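Local coordinates for protein 2-C-methyl-D-erythritol 2,4-cyclodiphosphate synthase (Francisella tularensis subsp. tularensis, PDB 3RE3) that probably catalyses the cyclisation of a CDP-linked methylerythritol phosphate to 2-C-methyl-D-erythritol 2,4-cyclodiphosphate with release of CMP, a step of non-mevalonate isoprenoid synthesis, at residues 105-110 with 138-143. Sequence-based numbering, arbitrary orientation.
Sequences IAQAPK and TTTERL. With POP (pyrophosphate 2-), chain E.
Gln107 carries its CG anti to the backbone N (chi1 -161°) and then bends at chi2 (63°), which brings its amide up to the 138-143 loop at Arg142. There the side-chain carbonyl takes up a backbone N-H: Arg142 N to Gln107 OE1 is 3.1 Å, and the donor stands well above the carbonyl plane instead of lying on a lone pair. The other end of the amide, NE2, sits over the centre of one face of the Arg142 guanidinium, with the two planes 52° apart. Gln107 NE2 also donates to a water oxygen 2.9 Å away, and this water bonds to Thr139 OG1, adding a water-bridged link between Gln107 and Thr139. Thr139 OG1 in turn accepts from Glu141 N (3.1 Å), the ST turn of Thr139. Glu141 reaches the bound pyrophosphate, its OE2 lying 2.6 Å from O3 of that ligand, while its OE1 is hydrogen-bonded to the backbone N of Lys16 of the second subunit; this is consistent with a ligand site between subunits, as in the trimeric YgbB family. The methyls Ile105 CG2 and Thr140 CG2 meet at 3.8 Å, the two side chains crossing at about a right angle. Just beyond the end of strand 96-105, Ala106 N donates to Thr138 O in a nearly straight bond (3.1 Å), next to the parallel bridge of Ile105 with Thr138. The contact thus lies where the neighbouring parallel strands 96-105 and 133-138 run out into loops; Ile146 of helix 144-147 packs on Ile105 and Thr140, and Ile105 also touches His155 of strand 151-161.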
loop_
_atom_site.group_PDB
_atom_site.type_symbol
_atom_site.label_atom_id
_atom_site.label_comp_id
_atom_site.label_asym_id
_atom_site.label_seq_id
_atom_site.Cartn_x
_atom_site.Cartn_y
_atom_site.Cartn_z
ATOM N N ILE A 105 -2.687 9.934 -3.861
ATOM C CA ILE A 105 -3.476 10.368 -2.713
ATOM C C ILE A 105 -3.301 11.859 -2.447
ATOM O O ILE A 105 -2.235 12.297 -2.026
ATOM C CB ILE A 105 -3.069 9.571 -1.467
ATOM C CG1 ILE A 105 -3.022 8.080 -1.821
ATOM C CG2 ILE A 105 -4.009 9.885 -0.300
ATOM C CD1 ILE A 105 -2.715 7.182 -0.673
ATOM N N ALA A 106 -4.345 12.635 -2.719
ATOM C CA ALA A 106 -4.271 14.093 -2.580
ATOM C C ALA A 106 -5.613 14.718 -2.249
ATOM O O ALA A 106 -6.631 14.294 -2.781
ATOM C CB ALA A 106 -3.744 14.692 -3.844
ATOM N N GLN A 107 -5.626 15.739 -1.393
ATOM C CA GLN A 107 -6.857 16.496 -1.192
ATOM C C GLN A 107 -6.973 17.497 -2.330
ATOM O O GLN A 107 -8.069 17.919 -2.709
ATOM C CB GLN A 107 -6.886 17.173 0.176
ATOM C CG GLN A 107 -8.276 17.577 0.621
ATOM C CD GLN A 107 -9.196 16.387 0.796
ATOM O OE1 GLN A 107 -8.762 15.293 1.157
ATOM N NE2 GLN A 107 -10.477 16.598 0.544
ATOM N N ALA A 108 -5.814 17.842 -2.884
ATOM C CA ALA A 108 -5.716 18.726 -4.038
ATOM C C ALA A 108 -4.236 18.847 -4.430
ATOM O O ALA A 108 -3.368 18.425 -3.666
ATOM C CB ALA A 108 -6.327 20.088 -3.725
ATOM N N PRO A 109 -3.939 19.376 -5.635
ATOM C CA PRO A 109 -4.858 19.881 -6.671
ATOM C C PRO A 109 -5.731 18.792 -7.276
ATOM O O PRO A 109 -5.546 17.610 -6.975
ATOM C CB PRO A 109 -3.908 20.410 -7.750
ATOM C CG PRO A 109 -2.645 19.629 -7.550
ATOM C CD PRO A 109 -2.534 19.442 -6.068
ATOM N N LYS A 110 -6.642 19.174 -8.163
ATOM C CA LYS A 110 -7.493 18.170 -8.773
ATOM C C LYS A 110 -6.728 17.480 -9.912
ATOM O O LYS A 110 -6.291 18.128 -10.869
ATOM C CB LYS A 110 -8.819 18.766 -9.244
ATOM C CG LYS A 110 -9.888 17.704 -9.439
ATOM C CD LYS A 110 -11.004 18.163 -10.371
ATOM C CE LYS A 110 -12.000 17.032 -10.650
ATOM N NZ LYS A 110 -12.766 16.602 -9.435
ATOM N N THR A 138 -7.335 9.281 -5.327
ATOM C CA THR A 138 -8.338 9.333 -4.262
ATOM C C THR A 138 -7.982 10.405 -3.211
ATOM O O THR A 138 -6.935 11.044 -3.283
ATOM C CB THR A 138 -8.542 7.940 -3.591
ATOM O OG1 THR A 138 -9.751 7.924 -2.812
ATOM C CG2 THR A 138 -7.351 7.557 -2.719
ATOM N N THR A 139 -8.853 10.589 -2.226
ATOM C CA THR A 139 -8.627 11.564 -1.168
ATOM C C THR A 139 -8.678 10.878 0.174
ATOM O O THR A 139 -9.084 9.718 0.277
ATOM C CB THR A 139 -9.664 12.708 -1.135
ATOM O OG1 THR A 139 -10.921 12.213 -0.659
ATOM C CG2 THR A 139 -9.819 13.354 -2.497
ATOM N N THR A 140 -8.218 11.587 1.194
ATOM C CA THR A 140 -8.339 11.117 2.558
ATOM C C THR A 140 -9.605 11.658 3.199
ATOM O O THR A 140 -9.814 11.509 4.392
ATOM C CB THR A 140 -7.137 11.516 3.368
ATOM O OG1 THR A 140 -6.894 12.912 3.161
ATOM C CG2 THR A 140 -5.934 10.724 2.886
ATOM N N GLU A 141 -10.430 12.326 2.408
ATOM C CA GLU A 141 -11.667 12.923 2.915
ATOM C C GLU A 141 -11.380 13.957 3.996
ATOM O O GLU A 141 -12.022 13.977 5.042
ATOM C CB GLU A 141 -12.629 11.844 3.425
ATOM C CG GLU A 141 -13.130 10.933 2.322
ATOM C CD GLU A 141 -14.489 10.306 2.613
ATOM O OE1 GLU A 141 -14.843 10.112 3.801
ATOM O OE2 GLU A 141 -15.209 9.999 1.635
ATOM N N ARG A 142 -10.393 14.806 3.714
ATOM C CA ARG A 142 -9.953 15.894 4.599
ATOM C C ARG A 142 -9.385 15.445 5.937
ATOM O O ARG A 142 -9.476 16.178 6.906
ATOM C CB ARG A 142 -11.066 16.933 4.838
ATOM C CG ARG A 142 -11.889 17.276 3.606
ATOM C CD ARG A 142 -12.662 18.556 3.769
ATOM N NE ARG A 142 -12.256 19.513 2.750
ATOM C CZ ARG A 142 -12.838 19.605 1.562
ATOM N NH1 ARG A 142 -13.854 18.804 1.263
ATOM N NH2 ARG A 142 -12.408 20.495 0.674
ATOM N N LEU A 143 -8.789 14.266 5.995
ATOM C CA LEU A 143 -8.235 13.760 7.242
ATOM C C LEU A 143 -6.719 13.586 7.125
ATOM O O LEU A 143 -6.207 13.297 6.046
ATOM C CB LEU A 143 -8.863 12.411 7.570
ATOM C CG LEU A 143 -10.377 12.325 7.718
ATOM C CD1 LEU A 143 -10.812 10.870 7.711
ATOM C CD2 LEU A 143 -10.820 12.995 9.010
HETATM P P1 POP E . -14.003 7.589 -0.497
HETATM O O1 POP E . -13.658 7.114 -1.891
HETATM O O2 POP E . -12.773 8.212 0.126
HETATM O O3 POP E . -15.100 8.622 -0.583
HETATM O O POP E . -14.504 6.338 0.395
HETATM P P2 POP E . -16.059 5.976 0.672
HETATM O O4 POP E . -16.125 4.545 1.149
HETATM O O5 POP E . -16.644 6.892 1.725
HETATM O O6 POP E . -16.862 6.088 -0.604
HETATM O O HOH W 1 -12.622 14.797 -0.365
#